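Local atomic coordinates of DegV domain-containing protein spr0652 (Streptococcus pneumoniae, PDB entry 6CNG), a protein that binds a long-chain fatty acid, here linoleic acid, and is probably the lipid-carrying partner of a fatty acid kinase. Residues K24-S29 and L92-G97; A98-L103 and D130-V135; G108-S113 and G217-L222; V145-E150 and G246-M251; T176-V181 and G293-Y298. One frame throughout, in Å; residues are numbered along the deposited sequence.

Contact 1: residues K24-S29 and L92-G97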
# COMPACT_ATOMS: atom_id res chain seq x y z
N LYS A 24 12.10 7.10 13.31
CA LYS A 24 11.19 5.99 13.07
C LYS A 24 10.38 6.27 11.81
O LYS A 24 9.89 7.38 11.60
CB LYS A 24 10.26 5.75 14.26
CG LYS A 24 10.59 4.52 15.03
CD LYS A 24 9.71 4.31 16.27
CE LYS A 24 10.11 3.08 17.07
NZ LYS A 24 9.22 2.76 18.24
N ILE A 25 10.28 5.25 10.97
CA ILE A 25 9.32 5.23 9.87
C ILE A 25 8.23 4.25 10.26
O ILE A 25 8.49 3.06 10.46
CB ILE A 25 9.98 4.81 8.55
CG1 ILE A 25 11.07 5.81 8.15
CG2 ILE A 25 8.93 4.70 7.46
CD1 ILE A 25 11.93 5.32 7.01
N ILE A 26 7.01 4.77 10.38
CA ILE A 26 5.84 3.99 10.79
C ILE A 26 4.89 3.91 9.60
O ILE A 26 4.73 4.88 8.87
CB ILE A 26 5.13 4.63 12.00
CG1 ILE A 26 6.14 5.00 13.07
CG2 ILE A 26 4.11 3.68 12.55
CD1 ILE A 26 5.56 5.69 14.27
N ALA A 27 4.31 2.75 9.40
CA ALA A 27 3.32 2.58 8.35
C ALA A 27 2.25 1.62 8.85
O ALA A 27 2.52 0.78 9.69
CB ALA A 27 3.94 2.03 7.06
N ASP A 28 1.04 1.77 8.34
CA ASP A 28 0.04 0.75 8.63
C ASP A 28 0.19 -0.44 7.67
O ASP A 28 1.00 -0.43 6.74
CB ASP A 28 -1.36 1.38 8.63
CG ASP A 28 -1.77 1.94 7.28
OD1 ASP A 28 -1.44 1.31 6.24
OD2 ASP A 28 -2.45 3.00 7.26
N SER A 29 -0.59 -1.50 7.89
CA SER A 29 -0.43 -2.74 7.12
C SER A 29 -1.02 -2.67 5.68
O SER A 29 -1.09 -3.71 5.00
CB SER A 29 -0.90 -3.93 7.94
OG SER A 29 -2.28 -3.92 8.15
N LEU A 92 0.21 5.61 19.14
CA LEU A 92 0.98 6.17 20.25
C LEU A 92 2.07 5.21 20.73
O LEU A 92 3.19 5.64 21.01
CB LEU A 92 0.07 6.48 21.44
CG LEU A 92 -0.93 7.61 21.33
CD1 LEU A 92 -1.77 7.60 22.59
CD2 LEU A 92 -0.23 8.92 21.14
N ARG A 93 1.74 3.93 20.85
CA ARG A 93 2.73 2.93 21.22
C ARG A 93 3.91 2.95 20.27
O ARG A 93 5.07 2.82 20.69
CB ARG A 93 2.12 1.54 21.14
CG ARG A 93 1.18 1.15 22.24
CD ARG A 93 1.16 -0.39 22.40
NE ARG A 93 1.47 -1.13 21.17
CZ ARG A 93 2.64 -1.70 20.88
NH1 ARG A 93 3.68 -1.63 21.72
NH2 ARG A 93 2.78 -2.36 19.73
N ALA A 94 3.63 3.03 18.99
CA ALA A 94 4.66 2.95 17.97
C ALA A 94 5.60 4.14 17.99
O ALA A 94 6.73 4.03 17.51
CB ALA A 94 3.99 2.82 16.61
N PHE A 95 5.18 5.26 18.54
CA PHE A 95 6.01 6.44 18.55
C PHE A 95 7.18 6.33 19.52
O PHE A 95 8.17 7.05 19.35
CB PHE A 95 5.17 7.64 18.95
CG PHE A 95 4.14 8.04 17.95
CD1 PHE A 95 4.26 7.72 16.62
CD2 PHE A 95 3.07 8.78 18.34
CE1 PHE A 95 3.34 8.11 15.73
CE2 PHE A 95 2.14 9.17 17.45
CZ PHE A 95 2.27 8.84 16.15
N GLU A 96 7.12 5.46 20.51
CA GLU A 96 8.05 5.52 21.63
C GLU A 96 9.50 5.27 21.20
O GLU A 96 9.78 4.42 20.36
CB GLU A 96 7.67 4.51 22.70
CG GLU A 96 8.44 4.76 23.98
CD GLU A 96 8.58 3.55 24.86
OE1 GLU A 96 9.01 3.71 26.01
OE2 GLU A 96 8.28 2.42 24.40
N GLY A 97 10.42 6.02 21.81
CA GLY A 97 11.84 5.83 21.56
C GLY A 97 12.40 6.49 20.31
O GLY A 97 13.47 6.10 19.85

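Contact 2: residues A98-L103 and D130-V135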
# COMPACT_ATOMS: atom_id res chain seq x y z
N ALA A 98 11.69 7.47 19.74
CA ALA A 98 12.16 8.14 18.54
C ALA A 98 11.89 9.62 18.65
O ALA A 98 10.87 10.04 19.20
CB ALA A 98 11.47 7.61 17.29
N LYS A 99 12.81 10.43 18.12
CA LYS A 99 12.65 11.88 18.14
C LYS A 99 12.14 12.44 16.81
O LYS A 99 11.52 13.51 16.79
CB LYS A 99 13.99 12.55 18.50
CG LYS A 99 14.66 12.09 19.81
CD LYS A 99 15.66 10.93 19.59
CE LYS A 99 17.02 11.11 20.30
NZ LYS A 99 17.85 12.20 19.72
N ASN A 100 12.39 11.74 15.72
CA ASN A 100 12.00 12.15 14.38
C ASN A 100 11.13 11.03 13.81
O ASN A 100 11.63 9.93 13.56
CB ASN A 100 13.25 12.31 13.52
CG ASN A 100 13.99 13.60 13.78
OD1 ASN A 100 13.67 14.38 14.65
ND2 ASN A 100 15.01 13.82 12.99
N ILE A 101 9.84 11.30 13.56
CA ILE A 101 8.87 10.27 13.19
C ILE A 101 8.11 10.65 11.93
O ILE A 101 7.52 11.73 11.86
CB ILE A 101 7.86 10.00 14.32
CG1 ILE A 101 8.58 9.51 15.57
CG2 ILE A 101 6.86 8.97 13.88
CD1 ILE A 101 7.75 9.60 16.81
N PHE A 102 8.10 9.74 10.96
CA PHE A 102 7.25 9.81 9.78
C PHE A 102 6.27 8.66 9.83
O PHE A 102 6.62 7.53 10.17
CB PHE A 102 8.06 9.73 8.49
CG PHE A 102 8.95 10.87 8.33
CD1 PHE A 102 10.16 10.91 8.98
CD2 PHE A 102 8.55 11.96 7.62
CE1 PHE A 102 10.97 12.02 8.87
CE2 PHE A 102 9.36 13.06 7.50
CZ PHE A 102 10.56 13.08 8.13
N LEU A 103 5.05 8.96 9.45
CA LEU A 103 3.97 8.00 9.53
C LEU A 103 3.24 8.06 8.20
O LEU A 103 2.67 9.08 7.86
CB LEU A 103 3.06 8.36 10.71
CG LEU A 103 2.02 7.35 11.16
CD1 LEU A 103 1.24 7.95 12.31
CD2 LEU A 103 1.09 6.91 10.05
N ASP A 130 9.45 17.54 22.76
CA ASP A 130 10.66 17.54 21.95
C ASP A 130 10.67 16.36 20.98
O ASP A 130 11.56 15.51 20.98
CB ASP A 130 11.90 17.55 22.83
CG ASP A 130 13.16 17.87 22.04
OD1 ASP A 130 13.07 17.96 20.80
OD2 ASP A 130 14.24 18.05 22.65
N THR A 131 9.65 16.33 20.12
CA THR A 131 9.49 15.30 19.10
C THR A 131 8.93 15.93 17.84
O THR A 131 8.11 16.86 17.91
CB THR A 131 8.54 14.20 19.60
OG1 THR A 131 9.04 13.63 20.82
CG2 THR A 131 8.36 13.10 18.55
N LYS A 132 9.38 15.44 16.69
CA LYS A 132 8.87 15.88 15.40
C LYS A 132 8.18 14.71 14.70
O LYS A 132 8.73 13.60 14.65
CB LYS A 132 9.98 16.42 14.51
CG LYS A 132 10.65 17.65 15.08
CD LYS A 132 11.86 18.03 14.24
CE LYS A 132 12.37 19.43 14.56
NZ LYS A 132 13.62 19.69 13.83
N ILE A 133 7.00 14.97 14.15
CA ILE A 133 6.17 13.93 13.55
C ILE A 133 5.53 14.49 12.29
O ILE A 133 4.95 15.58 12.31
CB ILE A 133 5.09 13.41 14.53
CG1 ILE A 133 5.69 12.84 15.82
CG2 ILE A 133 4.28 12.34 13.88
CD1 ILE A 133 4.73 12.80 16.98
N HIS A 134 5.64 13.75 11.20
CA HIS A 134 5.00 14.11 9.94
C HIS A 134 4.15 12.94 9.47
O HIS A 134 4.68 11.85 9.19
CB HIS A 134 6.06 14.44 8.89
CG HIS A 134 5.49 14.84 7.56
ND1 HIS A 134 4.89 16.05 7.35
CD2 HIS A 134 5.47 14.19 6.37
CE1 HIS A 134 4.50 16.14 6.09
NE2 HIS A 134 4.85 15.02 5.48
N VAL A 135 2.85 13.18 9.36
CA VAL A 135 1.88 12.18 8.93
C VAL A 135 1.62 12.37 7.44
O VAL A 135 1.25 13.47 7.00
CB VAL A 135 0.56 12.30 9.71
CG1 VAL A 135 -0.36 11.18 9.33
CG2 VAL A 135 0.80 12.33 11.21

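Contact 3: residues G108-S113 and G217-L222. With EIC (linoleic acid), chain C.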
# COMPACT_ATOMS: atom_id res chain seq x y z
N GLY A 108 -6.49 7.83 3.35
CA GLY A 108 -7.41 8.27 4.36
C GLY A 108 -8.82 8.46 3.88
O GLY A 108 -9.67 8.88 4.65
N THR A 109 -9.08 8.21 2.61
CA THR A 109 -10.44 8.30 2.11
C THR A 109 -11.19 7.00 2.28
O THR A 109 -12.40 7.02 2.53
CB THR A 109 -10.42 8.68 0.64
OG1 THR A 109 -9.63 9.85 0.46
CG2 THR A 109 -11.82 8.99 0.16
N LEU A 110 -10.51 5.87 2.17
CA LEU A 110 -11.14 4.57 2.30
C LEU A 110 -10.93 3.93 3.66
O LEU A 110 -11.54 2.89 3.93
CB LEU A 110 -10.62 3.62 1.21
CG LEU A 110 -10.82 4.04 -0.24
CD1 LEU A 110 -10.22 3.04 -1.16
CD2 LEU A 110 -12.27 4.23 -0.58
N SER A 111 -10.10 4.50 4.52
CA SER A 111 -9.83 3.95 5.83
C SER A 111 -9.59 5.08 6.80
O SER A 111 -9.06 6.13 6.44
CB SER A 111 -8.62 3.02 5.84
OG SER A 111 -8.16 2.78 7.17
N GLY A 112 -9.98 4.85 8.05
CA GLY A 112 -9.75 5.80 9.11
C GLY A 112 -8.37 5.73 9.72
O GLY A 112 -8.11 6.35 10.75
N SER A 113 -7.47 4.99 9.09
CA SER A 113 -6.11 4.90 9.60
C SER A 113 -5.49 6.28 9.74
O SER A 113 -4.89 6.62 10.76
CB SER A 113 -5.29 4.01 8.66
OG SER A 113 -4.00 3.80 9.17
N GLY A 217 -7.80 9.44 -3.50
CA GLY A 217 -7.56 8.24 -2.74
C GLY A 217 -8.64 7.18 -2.85
O GLY A 217 -8.89 6.48 -1.87
N THR A 218 -9.27 7.06 -4.01
CA THR A 218 -10.36 6.13 -4.26
C THR A 218 -10.00 5.25 -5.44
O THR A 218 -9.08 5.55 -6.21
CB THR A 218 -11.68 6.84 -4.57
OG1 THR A 218 -11.58 7.54 -5.82
CG2 THR A 218 -12.04 7.83 -3.49
N LEU A 219 -10.75 4.17 -5.61
CA LEU A 219 -10.57 3.34 -6.79
C LEU A 219 -11.12 4.06 -8.02
O LEU A 219 -12.23 4.59 -7.99
CB LEU A 219 -11.28 2.00 -6.64
CG LEU A 219 -10.59 1.00 -5.73
CD1 LEU A 219 -11.01 1.25 -4.29
CD2 LEU A 219 -10.94 -0.39 -6.14
N GLU A 220 -10.36 4.05 -9.10
CA GLU A 220 -10.83 4.61 -10.36
C GLU A 220 -10.53 3.66 -11.49
O GLU A 220 -9.39 3.23 -11.67
CB GLU A 220 -10.19 5.98 -10.63
CG GLU A 220 -10.54 6.56 -12.01
CD GLU A 220 -10.59 8.10 -12.07
OE1 GLU A 220 -10.74 8.77 -11.02
OE2 GLU A 220 -10.50 8.64 -13.20
N LEU A 221 -11.54 3.35 -12.27
CA LEU A 221 -11.41 2.41 -13.35
C LEU A 221 -10.71 3.05 -14.54
O LEU A 221 -10.90 4.22 -14.86
CB LEU A 221 -12.80 1.98 -13.78
CG LEU A 221 -12.85 0.97 -14.91
CD1 LEU A 221 -12.16 -0.29 -14.55
CD2 LEU A 221 -14.31 0.74 -15.22
N LEU A 222 -9.92 2.22 -15.22
CA LEU A 222 -9.17 2.65 -16.39
C LEU A 222 -9.43 1.74 -17.57
O LEU A 222 -9.59 2.20 -18.71
CB LEU A 222 -7.67 2.60 -16.12
CG LEU A 222 -7.10 3.55 -15.09
CD1 LEU A 222 -5.64 3.34 -15.00
CD2 LEU A 222 -7.40 4.98 -15.39
C1 EIC C . -10.15 -0.36 7.13
C2 EIC C . -9.20 -0.65 5.97
C3 EIC C . -9.83 -0.46 4.61
C4 EIC C . -8.79 -0.46 3.51
C5 EIC C . -9.39 -0.18 2.15
C6 EIC C . -8.33 -0.06 1.06
C7 EIC C . -7.75 -1.41 0.62
C8 EIC C . -6.59 -1.22 -0.34
C9 EIC C . -5.99 -2.58 -0.62
C10 EIC C . -6.34 -3.27 -1.69
C11 EIC C . -7.36 -2.77 -2.70
C12 EIC C . -6.73 -3.00 -4.06
C13 EIC C . -6.64 -2.09 -5.01
C14 EIC C . -7.21 -0.70 -4.86
C15 EIC C . -6.21 0.25 -4.20
C16 EIC C . -6.82 1.64 -4.09
C17 EIC C . -5.94 2.57 -3.31
C18 EIC C . -6.62 3.92 -3.20
O1 EIC C . -10.10 0.74 7.75
O2 EIC C . -10.98 -1.23 7.46

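Contact 4: residues V145-E150 and G246-M251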
# COMPACT_ATOMS: atom_id res chain seq x y z
N VAL A 145 2.78 2.86 -1.36
CA VAL A 145 3.19 3.08 0.02
C VAL A 145 4.57 2.49 0.25
O VAL A 145 5.41 3.06 0.94
CB VAL A 145 2.15 2.49 0.98
CG1 VAL A 145 2.66 2.54 2.36
CG2 VAL A 145 0.85 3.25 0.89
N ASP A 146 4.82 1.32 -0.32
CA ASP A 146 6.14 0.73 -0.18
C ASP A 146 7.22 1.65 -0.72
O ASP A 146 8.26 1.84 -0.08
CB ASP A 146 6.13 -0.60 -0.90
CG ASP A 146 5.06 -1.55 -0.34
OD1 ASP A 146 4.63 -1.33 0.80
OD2 ASP A 146 4.65 -2.50 -1.03
N LEU A 147 7.01 2.22 -1.90
CA LEU A 147 7.97 3.16 -2.46
C LEU A 147 8.18 4.35 -1.54
O LEU A 147 9.30 4.84 -1.39
CB LEU A 147 7.47 3.66 -3.79
CG LEU A 147 7.68 2.74 -4.99
CD1 LEU A 147 7.08 3.36 -6.22
CD2 LEU A 147 9.15 2.43 -5.19
N LEU A 148 7.11 4.86 -0.96
CA LEU A 148 7.25 6.02 -0.10
C LEU A 148 8.11 5.69 1.10
O LEU A 148 8.93 6.50 1.53
CB LEU A 148 5.90 6.49 0.40
CG LEU A 148 4.94 7.03 -0.63
CD1 LEU A 148 3.68 7.45 0.07
CD2 LEU A 148 5.52 8.19 -1.35
N VAL A 149 7.92 4.51 1.66
CA VAL A 149 8.70 4.12 2.82
C VAL A 149 10.15 3.90 2.44
O VAL A 149 11.06 4.31 3.17
CB VAL A 149 8.03 2.88 3.43
CG1 VAL A 149 9.02 2.08 4.17
CG2 VAL A 149 6.92 3.35 4.32
N GLU A 150 10.40 3.26 1.32
CA GLU A 150 11.75 3.14 0.83
C GLU A 150 12.40 4.50 0.65
O GLU A 150 13.57 4.69 0.98
CB GLU A 150 11.75 2.39 -0.50
CG GLU A 150 13.08 2.50 -1.20
CD GLU A 150 13.19 1.65 -2.45
OE1 GLU A 150 14.32 1.52 -2.97
OE2 GLU A 150 12.16 1.11 -2.88
N GLY A 246 11.41 4.46 -16.64
CA GLY A 246 12.50 3.61 -16.20
C GLY A 246 12.85 3.65 -14.73
O GLY A 246 13.85 3.05 -14.35
N GLY A 247 12.07 4.36 -13.89
CA GLY A 247 12.31 4.44 -12.46
C GLY A 247 11.92 3.20 -11.66
O GLY A 247 11.84 2.08 -12.17
N ARG A 248 11.68 3.42 -10.39
CA ARG A 248 11.39 2.30 -9.50
C ARG A 248 9.94 1.84 -9.66
O ARG A 248 9.04 2.65 -9.86
CB ARG A 248 11.61 2.69 -8.05
CG ARG A 248 13.04 2.94 -7.66
CD ARG A 248 13.12 3.36 -6.21
NE ARG A 248 14.49 3.69 -5.86
CZ ARG A 248 14.85 4.27 -4.74
NH1 ARG A 248 13.95 4.58 -3.83
NH2 ARG A 248 16.13 4.53 -4.53
N ILE A 249 9.76 0.53 -9.57
CA ILE A 249 8.45 -0.09 -9.46
C ILE A 249 8.47 -1.06 -8.29
O ILE A 249 9.46 -1.75 -8.08
CB ILE A 249 8.10 -0.85 -10.73
CG1 ILE A 249 8.04 0.08 -11.93
CG2 ILE A 249 6.79 -1.54 -10.56
CD1 ILE A 249 7.80 -0.64 -13.21
N VAL A 250 7.36 -1.10 -7.56
CA VAL A 250 7.09 -2.11 -6.53
C VAL A 250 5.75 -2.76 -6.87
O VAL A 250 4.71 -2.10 -6.84
CB VAL A 250 7.04 -1.50 -5.13
CG1 VAL A 250 6.69 -2.54 -4.15
CG2 VAL A 250 8.37 -0.90 -4.79
N MET A 251 5.78 -4.04 -7.19
CA MET A 251 4.58 -4.82 -7.49
C MET A 251 4.24 -5.66 -6.26
O MET A 251 4.86 -6.69 -6.01
CB MET A 251 4.82 -5.75 -8.67
CG MET A 251 5.15 -5.10 -9.98
SD MET A 251 5.44 -6.31 -11.28
CE MET A 251 5.98 -5.28 -12.62
O HOH W 1 11.41 4.82 -3.44

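Contact 5: residues T176-V181 and G293-Y298. With NA (sodium ion), chain D; EIC (linoleic acid), chain C.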
# COMPACT_ATOMS: atom_id res chain seq x y z
N THR A 176 4.95 9.68 -7.67
CA THR A 176 4.59 8.29 -7.45
C THR A 176 3.10 8.09 -7.72
O THR A 176 2.27 8.96 -7.41
CB THR A 176 4.94 7.82 -6.02
OG1 THR A 176 4.24 8.59 -5.05
CG2 THR A 176 6.39 7.94 -5.78
N LYS A 177 2.79 6.92 -8.28
CA LYS A 177 1.44 6.56 -8.69
C LYS A 177 1.17 5.09 -8.35
O LYS A 177 2.08 4.34 -7.98
CB LYS A 177 1.24 6.86 -10.19
CG LYS A 177 1.54 8.35 -10.62
CD LYS A 177 0.46 9.36 -10.25
CE LYS A 177 0.86 10.85 -10.51
NZ LYS A 177 -0.10 11.87 -9.96
N LEU A 178 -0.09 4.67 -8.51
CA LEU A 178 -0.50 3.28 -8.33
C LEU A 178 -1.37 2.81 -9.48
O LEU A 178 -2.32 3.49 -9.87
CB LEU A 178 -1.27 3.09 -7.01
CG LEU A 178 -1.66 1.63 -6.69
CD1 LEU A 178 -0.50 0.85 -6.16
CD2 LEU A 178 -2.77 1.54 -5.71
N LEU A 179 -1.07 1.65 -10.02
CA LEU A 179 -1.97 0.93 -10.89
C LEU A 179 -2.27 -0.40 -10.23
O LEU A 179 -1.39 -1.01 -9.62
CB LEU A 179 -1.32 0.65 -12.24
CG LEU A 179 -1.50 1.61 -13.41
CD1 LEU A 179 -0.49 1.33 -14.50
CD2 LEU A 179 -2.88 1.48 -14.01
N PHE A 180 -3.51 -0.85 -10.33
CA PHE A 180 -3.88 -2.16 -9.82
C PHE A 180 -4.58 -2.96 -10.90
O PHE A 180 -5.17 -2.41 -11.83
CB PHE A 180 -4.73 -2.07 -8.55
CG PHE A 180 -5.95 -1.23 -8.70
CD1 PHE A 180 -7.08 -1.72 -9.32
CD2 PHE A 180 -5.99 0.05 -8.17
CE1 PHE A 180 -8.18 -0.97 -9.43
CE2 PHE A 180 -7.10 0.81 -8.29
CZ PHE A 180 -8.20 0.32 -8.91
N VAL A 181 -4.46 -4.27 -10.79
CA VAL A 181 -5.29 -5.19 -11.55
C VAL A 181 -5.92 -6.18 -10.61
O VAL A 181 -5.22 -6.94 -9.92
CB VAL A 181 -4.51 -5.96 -12.61
CG1 VAL A 181 -5.46 -6.84 -13.37
CG2 VAL A 181 -3.77 -4.98 -13.49
N GLY A 293 -4.57 -10.67 -7.42
CA GLY A 293 -4.52 -9.23 -7.45
C GLY A 293 -3.11 -8.69 -7.51
O GLY A 293 -2.14 -9.33 -7.12
N LEU A 294 -3.02 -7.45 -7.99
CA LEU A 294 -1.76 -6.75 -8.12
C LEU A 294 -1.96 -5.29 -7.78
O LEU A 294 -2.90 -4.66 -8.27
CB LEU A 294 -1.27 -6.83 -9.55
CG LEU A 294 -0.13 -5.87 -9.90
CD1 LEU A 294 1.15 -6.24 -9.20
CD2 LEU A 294 0.07 -5.86 -11.39
N LEU A 295 -1.07 -4.75 -6.95
CA LEU A 295 -1.02 -3.33 -6.61
C LEU A 295 0.39 -2.86 -6.90
O LEU A 295 1.30 -3.06 -6.09
CB LEU A 295 -1.33 -3.07 -5.15
CG LEU A 295 -2.65 -3.46 -4.53
CD1 LEU A 295 -3.10 -2.31 -3.62
CD2 LEU A 295 -3.69 -3.81 -5.59
N MET A 296 0.57 -2.18 -8.01
CA MET A 296 1.88 -1.79 -8.48
C MET A 296 2.10 -0.31 -8.23
O MET A 296 1.40 0.53 -8.79
CB MET A 296 1.92 -2.11 -9.97
CG MET A 296 3.05 -1.54 -10.67
SD MET A 296 3.26 -2.28 -12.29
CE MET A 296 1.82 -1.64 -13.17
N GLY A 297 3.08 0.01 -7.40
CA GLY A 297 3.53 1.38 -7.25
C GLY A 297 4.69 1.66 -8.18
O GLY A 297 5.49 0.78 -8.49
N TYR A 298 4.77 2.90 -8.66
CA TYR A 298 5.80 3.25 -9.63
C TYR A 298 6.09 4.74 -9.63
O TYR A 298 5.29 5.57 -9.18
CB TYR A 298 5.48 2.76 -11.05
CG TYR A 298 4.23 3.35 -11.66
CD1 TYR A 298 2.96 2.81 -11.41
CD2 TYR A 298 4.30 4.46 -12.52
CE1 TYR A 298 1.83 3.34 -11.96
CE2 TYR A 298 3.14 5.01 -13.08
CZ TYR A 298 1.91 4.44 -12.81
OH TYR A 298 0.79 4.98 -13.36
NA NA D . 1.03 9.89 -5.69
C1 EIC C . -10.15 -0.36 7.13
C2 EIC C . -9.20 -0.65 5.97
C3 EIC C . -9.83 -0.46 4.61
C4 EIC C . -8.79 -0.46 3.51
C5 EIC C . -9.39 -0.18 2.15
C6 EIC C . -8.33 -0.06 1.06
C7 EIC C . -7.75 -1.41 0.62
C8 EIC C . -6.59 -1.22 -0.34
C9 EIC C . -5.99 -2.58 -0.62
C10 EIC C . -6.34 -3.27 -1.69
C11 EIC C . -7.36 -2.77 -2.70
C12 EIC C . -6.73 -3.00 -4.06
C13 EIC C . -6.64 -2.09 -5.01
C14 EIC C . -7.21 -0.70 -4.86
C15 EIC C . -6.21 0.25 -4.20
C16 EIC C . -6.82 1.64 -4.09
C17 EIC C . -5.94 2.57 -3.31
C18 EIC C . -6.62 3.92 -3.20
O1 EIC C . -10.10 0.74 7.75
O2 EIC C . -10.98 -1.23 7.46
O HOH W 2 -1.75 5.02 -12.10
O HOH W 3 -0.27 10.15 -3.87

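Contact 1: residues K24-S29 and L92-G97
Beyond its CG, Lys24 runs fully extended, with each later torsion close to 180°, and this carries NZ from the strand to the end of helix 88-95, where Ala94 and Glu96 present backbone carbonyls. NZ makes two hydrogen bonds: one to Glu96 O at 2.8 Å, lying in the carbonyl plane, and one to Ala94 O at 2.9 Å, approached from above the plane of that group. Ala94 O belongs to the last helical turn, where carbonyls commonly lack the amide partners found further back, and Glu96 O lies in the loop just after it. A long, flexible cation is well suited to reach both, and its charge should also agree with the partial negative charge of the helix end. Two residues along the strand from Lys24, Ile26 makes the apolar part of the contact. Its second torsion is extended, at 178°, which pushes CD1 out as a thin apolar probe. CD1 meets Phe95 at the ring edge, 3.4 Å from Phe95 CD1, and touches Ala94 CB at 4.0 Å. Alanine suits a place where helix and strand come close, while the large ring of Phe95 reaches back between the layers and makes an edge-to-face pair with Tyr124. The arrangement is that of an alpha/beta fold, in which helix 88-95 covers one face of the sheet containing strand 23-28.

Contact 2: residues A98-L103 and D130-V135
Ile101 and Ile133 run alongside each other from adjacent parallel strands. Traced outward, Ile101 begins with CB, which rests 3.7 Å from Lys132 O and 3.9 Å from Ile133 CG1. Its CG1 continues past the same carbonyl, and CD1 ends the chain against two partners, Thr131 CG2 and Ile133 CG1, each 4.0 Å away; the other branch, CG2, turns to Ile26 of the next strand. Beta-branched chains suit the extended backbone of a strand, and isoleucine covers the sheet face that packs under the helices. A ladder of four backbone hydrogen bonds holds the pair together, alternating from strand to strand: Lys132 N to Lys99 O, Ile101 N to Lys132 O, His134 N to Ile101 O and Leu103 N to His134 O. The first is nearly straight, with an angle of 176° at the hydrogen. On the face opposite the isoleucines, the rings of Phe102 and His134 meet rim to rim, their planes 65° apart and neither over the other, and Phe102 CD2 approaches His134 CB at 3.7 Å. Phe102 also stacks with Phe162. Lys132, beside Asn100, stretches to a salt bridge with Glu163, as befits a long polar chain at the margin. With helix 113-127 linking strands 100-105 and 132-137 and packing on Leu103, Ile133 and Val135, this is a classical beta-alpha-beta crossover.

Contact 3: residues G108-S113 and G217-L222
Thr109 and Gly217 bring two loop backbones within 5.6 Å, CA to CA, without a hydrogen bond between the segments; the backbone angles of Gly217, with a positive phi of 85°, call for a residue without CB, and Thr109 OG1 packs close on that side. Leu110 lays its CG 3.5 Å from Gly217 O and extends CD1 to Leu219 CD1 at 3.7 Å, the two leucines crossing at about a right angle. Beside them the methyls Thr109 CG2 and Thr218 CG2 touch at 3.8 Å, while the hydroxyls turn to other partners, Thr109 to Thr216 O and Thr218 to Ser214.

Leu110, Ser111, Gly217 and Leu219 line the fatty acid pocket. Ser111 OG donates to linoleic acid O1 at 2.9 Å and accepts from Ser113 N at 3.0 Å, forming an ST turn, so one small hydroxyl serves both the carboxylate and the loop. Gly217 O comes 3.7 Å from the terminal methyl C18, and Leu219 CG packs on C14 at 3.9 Å. The segment 108-113 leads from strand 100-105 into helix 113-127, with Gly112 at the N-cap; 217-222 enters edge strand 219-226, where Leu219 leans on Phe180 of strand 176-182.

Contact 4: residues V145-E150 and G246-M251
Leu147 and Val250 pass each other head to tail, the leucine reaching out from the helix and the valine from the strand. Their methyls are packed tightly, with Leu147 CD2 3.4 Å from Val250 CG2, and the same leucine methyl lies 3.8 Å from Arg248 CB. Branched apolar chains suit this buried seam, since each offers two methyls to an uneven surface. The other valine methyl is met at about a right angle by Asp146, whose OD2 stands 3.7 Å from Val250 CG1; Asp146 OD1 meanwhile accepts from Asp32 N. At the far end Glu150 and Arg248 approach from opposite directions, both as extended chains. Carboxylate and guanidinium stack with their planes only 10° apart, Glu150 OE1 sitting over one face of the guanidinium, 3.2 Å from Arg248 NH1. This salt bridge rests on charge alone, for no N-H points at the oxygen. The guanidinium uses its edge differently: in plane, NH1 donates at 2.6 Å to a water that in turn donates to Leu147 O, and NH2 pairs with Asp154. Glu150 OE2 has a second cationic partner in Lys277. The axes of segments 145-150 and 247-251 make an angle of 128°; helix 143-157 lies on the sheet face formed by Val250 and Leu279 of strand 275-280, while Ile249 and Met251 point to the other side, toward helix 257-270.

Contact 5: residues T176-V181 and G293-Y298
Tyr298 O takes a hydrogen bond of 3.0 Å from Lys177 N and a weaker CA-H...O contact from Thr176 CA. The antiparallel ladder has six backbone bonds, two at each of the pairs Lys177-Tyr298, Leu179-Met296 and Val181-Leu294; the shortest runs from Met296 N to Leu179 O at 2.8 Å. Over the ring face of Tyr298 lies Lys177 CB, 4.0 Å from the centroid in a CH-pi contact. Tyr298 OH and Leu178 O share a water, which donates to Leu178 O. Leu178 CD1 passes over the backbone at Met296 and Gly297, 3.3 Å from Met296 O. Phe180 CD2 lies 3.6 Å from linoleic acid C14, which sits over one ring face toward the rim, and Leu295 CD2 meets C13 at 3.5 Å. Thr176 O binds sodium at 2.3 Å. The chemistry is thus divided: carbon-only side chains of Leu178, Phe180 and Leu295 receive the lipid tail by dispersion, whereas backbone carbonyls of Thr176 and Gln173, the Glu144 carboxylate and a water supply the hard oxygen ligands that suit the sodium ion.

How the contacts relate
Contacts 1 and 2, with centres about 9 Å apart, share one sheet through neighbouring strands 23-28 and 100-105, and follow one another along the chain. Contacts 3, 4 and 5 all reach the second sheet, and their segments alternate along the chain; contacts 4 and 5, centres about 10 Å apart, lie on neighbouring strands 247-253 and 294-300, probably hydrogen-bonded through Val250 O and Gly297 N. Contact 3 ties the loop after strand 100-105 to the edge of the second sheet. With contact 5, centres about 13 Å apart, it touches the linoleic acid: the carboxyl end is held by Ser111 of the loop, much of the tail by residues of the sheet. Helix 143-157 in contact 4 also packs against Ile25, so it lies between both sheets.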